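Local coordinates for protein alcohol oxidase (Myceliophthora thermophila, PDB 6F74) that binds flavin-adenine dinucleotide covalently and probably acts as a VAO-type oxidase, using molecular oxygen as electron acceptor, at residues R151-R164 with I575-E589. Residues are numbered along the deposited sequence; the frame is centred on the assembly and turned at random.
Sequences RLVTSSTGHDLLGR and IFFCRTCVGAEDFIE. With FAD (flavin-adenine dinucleotide), chain I.
Arg151 and Glu589 carry the charged part of this junction: NH1 and NH2 of the arginine both close end-on upon one carboxylate oxygen, with Arg151 NH1 2.8 Å from Glu589 OE2. That oxygen lies in the guanidinium plane, yet the nitrogens come to it from one face of the carboxylate. The arginine gets there fully extended, CG opposite the backbone N (chi1 175°), and the edge of the Phe577 ring at CD2 rests over one guanidinium face, the two planes 76° apart. A second polar link joins Arg579 to the other end of 151-164, where Arg579 NH1 donates to Leu162 O at 2.9 Å.

Apolar contact is modest. Leu152 CD2 meets the edge of the Phe576 ring at CE1 (3.8 Å), and helix 135-147 packs against the same leucine. Around Arg164, Cys578 CB lies 3.4 Å from Arg164 O, while the disulfide partner Cys581 and Thr580 OG1 border the arginine's CD.

Strand 152-155 and the loop after it form the pyrophosphate-binding element of the VAO/PCMH flavoprotein fold, which here packs against residues 575-589 of the C-terminal region, part of it berberine-bridge-enzyme-like. Thr157 N and Gly158 N donate to FAD O2A, and His159 ND1 is covalently bonded to the flavin methyl C8M.

Within this loop Asp160 OD2 accepts from Leu162 N, closing an Asx turn, and from Arg164 N on the opposite carboxylate face, while Asp160 OD1 accepts from both NE and NH2 of Arg164, the latter at 2.7 Å on its syn lone pair. With an alanine here both backbone N-H groups and the Arg164 guanidinium would lose this acceptor, and the turn is likely to be free to shift.

Ordered waters join the two segments as well: one molecule bridges Leu152 N and Ile575 O, another ties Arg151 NE and Leu152 O to Phe577 O, and a third connects Arg164 NH1 with Thr580 OG1.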
loop_
_atom_site.group_PDB
_atom_site.type_symbol
_atom_site.label_atom_id
_atom_site.label_comp_id
_atom_site.label_asym_id
_atom_site.label_seq_id
_atom_site.Cartn_x
_atom_site.Cartn_y
_atom_site.Cartn_z
ATOM N N ARG A 151 -20.421 -10.438 -7.891
ATOM C CA ARG A 151 -19.081 -9.873 -7.910
ATOM C C ARG A 151 -18.238 -10.421 -6.760
ATOM O O ARG A 151 -18.653 -10.355 -5.588
ATOM C CB ARG A 151 -19.117 -8.334 -7.833
ATOM C CG ARG A 151 -17.746 -7.688 -7.734
ATOM C CD ARG A 151 -17.768 -6.199 -7.627
ATOM N NE ARG A 151 -16.414 -5.660 -7.507
ATOM C CZ ARG A 151 -16.109 -4.355 -7.473
ATOM N NH1 ARG A 151 -17.073 -3.432 -7.560
ATOM N NH2 ARG A 151 -14.822 -3.953 -7.347
ATOM N N LEU A 152 -17.078 -10.984 -7.099
ATOM C CA LEU A 152 -16.181 -11.531 -6.085
ATOM C C LEU A 152 -15.162 -10.477 -5.705
ATOM O O LEU A 152 -14.442 -9.976 -6.561
ATOM C CB LEU A 152 -15.469 -12.802 -6.563
ATOM C CG LEU A 152 -14.561 -13.490 -5.533
ATOM C CD1 LEU A 152 -15.388 -14.095 -4.412
ATOM C CD2 LEU A 152 -13.736 -14.570 -6.191
ATOM N N VAL A 153 -15.095 -10.172 -4.412
ATOM C CA VAL A 153 -14.146 -9.233 -3.867
ATOM C C VAL A 153 -13.159 -9.990 -2.972
ATOM O O VAL A 153 -13.551 -10.741 -2.100
ATOM C CB VAL A 153 -14.873 -8.090 -3.102
ATOM C CG1 VAL A 153 -13.873 -7.079 -2.581
ATOM C CG2 VAL A 153 -15.891 -7.387 -4.021
ATOM N N THR A 154 -11.872 -9.773 -3.190
ATOM C CA THR A 154 -10.826 -10.472 -2.444
ATOM C C THR A 154 -10.209 -9.516 -1.430
ATOM O O THR A 154 -9.830 -8.411 -1.775
ATOM C CB THR A 154 -9.757 -11.048 -3.404
ATOM O OG1 THR A 154 -10.384 -11.978 -4.310
ATOM C CG2 THR A 154 -8.603 -11.766 -2.634
ATOM N N SER A 155 -10.136 -9.951 -0.172
ATOM C CA SER A 155 -9.466 -9.176 0.873
ATOM C C SER A 155 -8.612 -10.092 1.728
ATOM O O SER A 155 -9.107 -11.085 2.245
ATOM C CB SER A 155 -10.497 -8.454 1.709
ATOM O OG SER A 155 -9.918 -7.633 2.694
ATOM N N SER A 156 -7.320 -9.778 1.836
ATOM C CA SER A 156 -6.470 -10.404 2.872
ATOM C C SER A 156 -6.556 -9.661 4.193
ATOM O O SER A 156 -6.622 -10.307 5.233
ATOM C CB SER A 156 -5.022 -10.488 2.429
ATOM O OG SER A 156 -4.900 -11.434 1.363
ATOM N N THR A 157 -6.554 -8.319 4.141
ATOM C CA THR A 157 -6.542 -7.472 5.344
ATOM C C THR A 157 -7.432 -6.201 5.347
ATOM O O THR A 157 -7.660 -5.622 6.409
ATOM C CB THR A 157 -5.093 -6.973 5.642
ATOM O OG1 THR A 157 -4.684 -6.050 4.621
ATOM C CG2 THR A 157 -4.097 -8.167 5.734
ATOM N N GLY A 158 -7.918 -5.757 4.195
ATOM C CA GLY A 158 -8.601 -4.476 4.089
ATOM C C GLY A 158 -7.728 -3.238 4.250
ATOM O O GLY A 158 -8.236 -2.142 4.484
ATOM N N HIS A 159 -6.424 -3.394 4.052
ATOM C CA HIS A 159 -5.507 -2.260 4.118
ATOM C C HIS A 159 -5.603 -1.318 2.938
ATOM O O HIS A 159 -5.111 -0.220 3.045
ATOM C CB HIS A 159 -4.019 -2.715 4.251
ATOM C CG HIS A 159 -3.514 -2.645 5.654
ATOM N ND1 HIS A 159 -3.121 -1.455 6.271
ATOM C CD2 HIS A 159 -3.526 -3.592 6.624
ATOM C CE1 HIS A 159 -2.754 -1.752 7.516
ATOM N NE2 HIS A 159 -3.012 -3.020 7.757
ATOM N N ASP A 160 -6.178 -1.742 1.809
ATOM C CA ASP A 160 -6.067 -0.966 0.595
ATOM C C ASP A 160 -6.528 0.488 0.743
ATOM O O ASP A 160 -7.489 0.775 1.480
ATOM C CB ASP A 160 -6.864 -1.574 -0.555
ATOM C CG ASP A 160 -6.270 -1.260 -1.892
ATOM O OD1 ASP A 160 -5.173 -1.774 -2.150
ATOM O OD2 ASP A 160 -6.880 -0.500 -2.668
ATOM N N LEU A 161 -5.829 1.361 0.025
ATOM C CA LEU A 161 -6.101 2.801 0.002
ATOM C C LEU A 161 -7.007 3.231 -1.154
ATOM O O LEU A 161 -7.558 4.329 -1.113
ATOM C CB LEU A 161 -4.784 3.592 -0.126
ATOM C CG LEU A 161 -3.782 3.659 1.038
ATOM C CD1 LEU A 161 -3.009 2.367 1.270
ATOM C CD2 LEU A 161 -2.778 4.776 0.740
ATOM N N LEU A 162 -7.158 2.356 -2.157
ATOM C CA LEU A 162 -7.829 2.652 -3.419
ATOM C C LEU A 162 -9.175 1.927 -3.670
ATOM O O LEU A 162 -9.712 1.957 -4.793
ATOM C CB LEU A 162 -6.861 2.360 -4.567
ATOM C CG LEU A 162 -5.835 3.417 -4.987
ATOM C CD1 LEU A 162 -4.882 3.752 -3.862
ATOM C CD2 LEU A 162 -5.059 2.857 -6.174
ATOM N N GLY A 163 -9.731 1.277 -2.652
ATOM C CA GLY A 163 -10.990 0.507 -2.858
ATOM C C GLY A 163 -10.844 -0.781 -3.670
ATOM O O GLY A 163 -11.845 -1.287 -4.160
ATOM N N ARG A 164 -9.627 -1.316 -3.806
ATOM C CA ARG A 164 -9.377 -2.526 -4.630
ATOM C C ARG A 164 -9.759 -3.831 -3.936
ATOM O O ARG A 164 -9.832 -4.874 -4.576
ATOM C CB ARG A 164 -7.923 -2.591 -5.107
ATOM C CG ARG A 164 -7.516 -1.395 -5.962
ATOM C CD ARG A 164 -6.068 -1.420 -6.427
ATOM N NE ARG A 164 -5.206 -1.569 -5.269
ATOM C CZ ARG A 164 -3.922 -1.907 -5.291
ATOM N NH1 ARG A 164 -3.260 -2.086 -6.427
ATOM N NH2 ARG A 164 -3.293 -2.047 -4.135
ATOM N N ILE A 575 -13.328 -12.139 -13.341
ATOM C CA ILE A 575 -13.893 -12.558 -12.093
ATOM C C ILE A 575 -13.247 -11.808 -10.937
ATOM O O ILE A 575 -13.900 -11.597 -9.907
ATOM C CB ILE A 575 -13.772 -14.109 -11.908
ATOM C CG1 ILE A 575 -14.456 -14.861 -13.061
ATOM C CG2 ILE A 575 -14.349 -14.571 -10.576
ATOM C CD1 ILE A 575 -15.883 -14.434 -13.360
ATOM N N PHE A 576 -11.989 -11.380 -11.116
ATOM C CA PHE A 576 -11.260 -10.698 -10.079
ATOM C C PHE A 576 -11.128 -9.205 -10.293
ATOM O O PHE A 576 -10.150 -8.595 -9.832
ATOM C CB PHE A 576 -9.889 -11.351 -9.914
ATOM C CG PHE A 576 -9.944 -12.843 -9.723
ATOM C CD1 PHE A 576 -10.729 -13.388 -8.731
ATOM C CD2 PHE A 576 -9.169 -13.686 -10.492
ATOM C CE1 PHE A 576 -10.767 -14.768 -8.527
ATOM C CE2 PHE A 576 -9.225 -15.062 -10.322
ATOM C CZ PHE A 576 -10.014 -15.605 -9.320
ATOM N N PHE A 577 -12.125 -8.607 -10.947
ATOM C CA PHE A 577 -12.167 -7.169 -11.172
ATOM C C PHE A 577 -11.799 -6.404 -9.921
ATOM O O PHE A 577 -12.311 -6.695 -8.848
ATOM C CB PHE A 577 -13.541 -6.676 -11.625
ATOM C CG PHE A 577 -13.623 -5.180 -11.752
ATOM C CD1 PHE A 577 -13.220 -4.541 -12.939
ATOM C CD2 PHE A 577 -14.018 -4.400 -10.690
ATOM C CE1 PHE A 577 -13.258 -3.171 -13.058
ATOM C CE2 PHE A 577 -14.042 -3.019 -10.795
ATOM C CZ PHE A 577 -13.651 -2.407 -11.981
ATOM N N CYS A 578 -10.881 -5.461 -10.061
ATOM C CA CYS A 578 -10.718 -4.429 -9.059
ATOM C C CYS A 578 -10.433 -3.092 -9.717
ATOM O O CYS A 578 -9.931 -3.011 -10.853
ATOM C CB CYS A 578 -9.682 -4.783 -7.976
ATOM S SG CYS A 578 -8.199 -5.624 -8.567
ATOM N N ARG A 579 -10.838 -2.056 -8.995
ATOM C CA ARG A 579 -10.722 -0.653 -9.405
ATOM C C ARG A 579 -9.256 -0.275 -9.709
ATOM O O ARG A 579 -8.411 -0.498 -8.877
ATOM C CB ARG A 579 -11.245 0.194 -8.228
ATOM C CG ARG A 579 -11.511 1.591 -8.626
ATOM C CD ARG A 579 -12.068 2.432 -7.496
ATOM N NE ARG A 579 -11.793 3.810 -7.909
ATOM C CZ ARG A 579 -10.673 4.485 -7.643
ATOM N NH1 ARG A 579 -9.684 3.980 -6.869
ATOM N NH2 ARG A 579 -10.554 5.697 -8.140
ATOM N N THR A 580 -8.989 0.281 -10.893
ATOM C CA THR A 580 -7.636 0.619 -11.373
ATOM C C THR A 580 -6.745 -0.584 -11.700
ATOM O O THR A 580 -5.640 -0.384 -12.217
ATOM C CB THR A 580 -6.787 1.533 -10.421
ATOM O OG1 THR A 580 -6.294 0.800 -9.288
ATOM C CG2 THR A 580 -7.539 2.777 -9.980
ATOM N N CYS A 581 -7.185 -1.807 -11.412
ATOM C CA CYS A 581 -6.375 -2.991 -11.681
ATOM C C CYS A 581 -6.278 -3.163 -13.186
ATOM O O CYS A 581 -7.035 -2.539 -13.962
ATOM C CB CYS A 581 -6.942 -4.248 -10.989
ATOM S SG CYS A 581 -7.012 -4.076 -9.192
ATOM N N VAL A 582 -5.298 -3.953 -13.608
ATOM C CA VAL A 582 -5.058 -4.125 -15.036
ATOM C C VAL A 582 -6.343 -4.683 -15.671
ATOM O O VAL A 582 -6.934 -5.665 -15.153
ATOM C CB VAL A 582 -3.859 -5.060 -15.270
ATOM C CG1 VAL A 582 -3.797 -5.521 -16.709
ATOM C CG2 VAL A 582 -2.566 -4.343 -14.869
ATOM N N GLY A 583 -6.772 -4.043 -16.763
ATOM C CA GLY A 583 -7.989 -4.456 -17.463
ATOM C C GLY A 583 -9.290 -3.857 -16.987
ATOM O O GLY A 583 -10.310 -4.104 -17.608
ATOM N N ALA A 584 -9.251 -3.051 -15.920
ATOM C CA ALA A 584 -10.461 -2.514 -15.298
ATOM C C ALA A 584 -11.235 -1.559 -16.192
ATOM O O ALA A 584 -12.434 -1.385 -16.014
ATOM C CB ALA A 584 -10.109 -1.830 -13.971
ATOM N N GLU A 585 -10.550 -0.966 -17.164
ATOM C CA GLU A 585 -11.178 -0.091 -18.149
ATOM C C GLU A 585 -12.184 -0.775 -19.072
ATOM O O GLU A 585 -12.921 -0.086 -19.796
ATOM C CB GLU A 585 -10.104 0.615 -19.003
ATOM C CG GLU A 585 -9.298 -0.284 -19.947
ATOM C CD GLU A 585 -8.059 -0.911 -19.332
ATOM O OE1 GLU A 585 -7.938 -1.060 -18.060
ATOM O OE2 GLU A 585 -7.190 -1.266 -20.164
ATOM N N ASP A 586 -12.203 -2.111 -19.106
ATOM C CA ASP A 586 -13.219 -2.820 -19.862
ATOM C C ASP A 586 -14.539 -2.941 -19.126
ATOM O O ASP A 586 -15.525 -3.454 -19.706
ATOM C CB ASP A 586 -12.713 -4.202 -20.298
ATOM C CG ASP A 586 -11.700 -4.107 -21.401
ATOM O OD1 ASP A 586 -11.629 -3.035 -22.053
ATOM O OD2 ASP A 586 -10.936 -5.071 -21.591
ATOM N N PHE A 587 -14.578 -2.476 -17.877
ATOM C CA PHE A 587 -15.781 -2.443 -17.055
ATOM C C PHE A 587 -16.114 -1.030 -16.565
ATOM O O PHE A 587 -15.268 -0.122 -16.589
ATOM C CB PHE A 587 -15.599 -3.346 -15.857
ATOM C CG PHE A 587 -15.788 -4.801 -16.152
ATOM C CD1 PHE A 587 -14.892 -5.509 -16.880
ATOM C CD2 PHE A 587 -16.898 -5.476 -15.646
ATOM C CE1 PHE A 587 -15.093 -6.861 -17.121
ATOM C CE2 PHE A 587 -17.097 -6.813 -15.863
ATOM C CZ PHE A 587 -16.217 -7.498 -16.595
ATOM N N ILE A 588 -17.352 -0.869 -16.106
ATOM C CA ILE A 588 -17.804 0.324 -15.409
ATOM C C ILE A 588 -18.218 -0.080 -14.003
ATOM O O ILE A 588 -19.148 -0.873 -13.832
ATOM C CB ILE A 588 -18.993 1.001 -16.137
ATOM C CG1 ILE A 588 -18.596 1.365 -17.566
ATOM C CG2 ILE A 588 -19.452 2.272 -15.381
ATOM C CD1 ILE A 588 -19.765 1.790 -18.442
ATOM N N GLU A 589 -17.504 0.460 -13.015
ATOM C CA GLU A 589 -17.826 0.287 -11.614
ATOM C C GLU A 589 -18.688 1.461 -11.153
ATOM O O GLU A 589 -18.525 2.613 -11.600
ATOM C CB GLU A 589 -16.580 0.204 -10.750
ATOM C CG GLU A 589 -16.876 -0.324 -9.370
ATOM C CD GLU A 589 -15.718 -0.308 -8.381
ATOM O OE1 GLU A 589 -14.645 0.299 -8.636
ATOM O OE2 GLU A 589 -15.888 -0.921 -7.319
HETATM P PA FAD I . -6.116 -5.783 0.920
HETATM O O1A FAD I . -7.027 -4.564 1.033
HETATM O O2A FAD I . -6.540 -7.004 1.675
HETATM O O5B FAD I . -5.969 -6.111 -0.618
HETATM C C5B FAD I . -5.345 -5.184 -1.463
HETATM C C4B FAD I . -5.592 -5.588 -2.905
HETATM O O4B FAD I . -4.951 -6.838 -3.096
HETATM C C3B FAD I . -7.030 -5.809 -3.300
HETATM O O3B FAD I . -7.132 -5.540 -4.703
HETATM C C2B FAD I . -7.250 -7.290 -3.114
HETATM O O2B FAD I . -8.189 -7.886 -4.016
HETATM C C1B FAD I . -5.890 -7.847 -3.438
HETATM N N9A FAD I . -5.505 -9.072 -2.730
HETATM C C8A FAD I . -5.226 -9.190 -1.424
HETATM N N7A FAD I . -4.869 -10.453 -1.122
HETATM C C5A FAD I . -4.913 -11.144 -2.256
HETATM C C6A FAD I . -4.633 -12.536 -2.609
HETATM N N6A FAD I . -4.239 -13.363 -1.613
HETATM N N1A FAD I . -4.801 -12.901 -3.907
HETATM C C2A FAD I . -5.203 -12.009 -4.849
HETATM N N3A FAD I . -5.456 -10.699 -4.592
HETATM C C4A FAD I . -5.321 -10.235 -3.322
HETATM N N1 FAD I . 2.818 -0.273 1.582
HETATM C C2 FAD I . 4.163 -0.191 1.468
HETATM O O2 FAD I . 4.688 -0.392 0.343
HETATM N N3 FAD I . 4.958 0.070 2.526
HETATM C C4 FAD I . 4.468 0.303 3.756
HETATM O O4 FAD I . 5.205 0.564 4.730
HETATM C C4X FAD I . 3.005 0.252 3.963
HETATM N N5 FAD I . 2.456 0.486 5.172
HETATM C C5X FAD I . 1.111 0.423 5.333
HETATM C C6 FAD I . 0.561 0.648 6.594
HETATM C C7 FAD I . -0.803 0.576 6.815
HETATM C C7M FAD I . -1.229 0.871 8.232
HETATM C C8 FAD I . -1.713 0.235 5.684
HETATM C C8M FAD I . -3.219 0.089 5.850
HETATM C C9 FAD I . -1.171 0.034 4.419
HETATM C C9A FAD I . 0.213 0.102 4.182
HETATM N N10 FAD I . 0.804 -0.131 2.910
HETATM C C10 FAD I . 2.197 -0.054 2.774
HETATM C "C1'" FAD I . 0.005 -0.368 1.685
HETATM C "C2'" FAD I . -0.207 -1.762 1.192
HETATM O "O2'" FAD I . 0.953 -2.127 0.448
HETATM C "C3'" FAD I . -1.413 -1.786 0.248
HETATM O "O3'" FAD I . -2.567 -1.169 0.846
HETATM C "C4'" FAD I . -1.755 -3.202 -0.197
HETATM O "O4'" FAD I . -2.876 -3.167 -1.084
HETATM C "C5'" FAD I . -2.045 -4.101 0.995
HETATM O "O5'" FAD I . -2.349 -5.415 0.561
HETATM P P FAD I . -3.313 -6.205 1.537
HETATM O O1P FAD I . -2.813 -6.092 2.950
HETATM O O2P FAD I . -3.517 -7.550 0.923
HETATM O O3P FAD I . -4.645 -5.296 1.400
HETATM O O HOH W 1 -14.714 -8.073 -8.451
HETATM O O HOH W 2 -12.736 -5.715 -6.119
HETATM O O HOH W 3 -16.581 -11.546 -9.767
HETATM O O HOH W 4 -12.516 -2.488 -6.559
HETATM O O HOH W 5 -4.178 -1.258 -9.162
#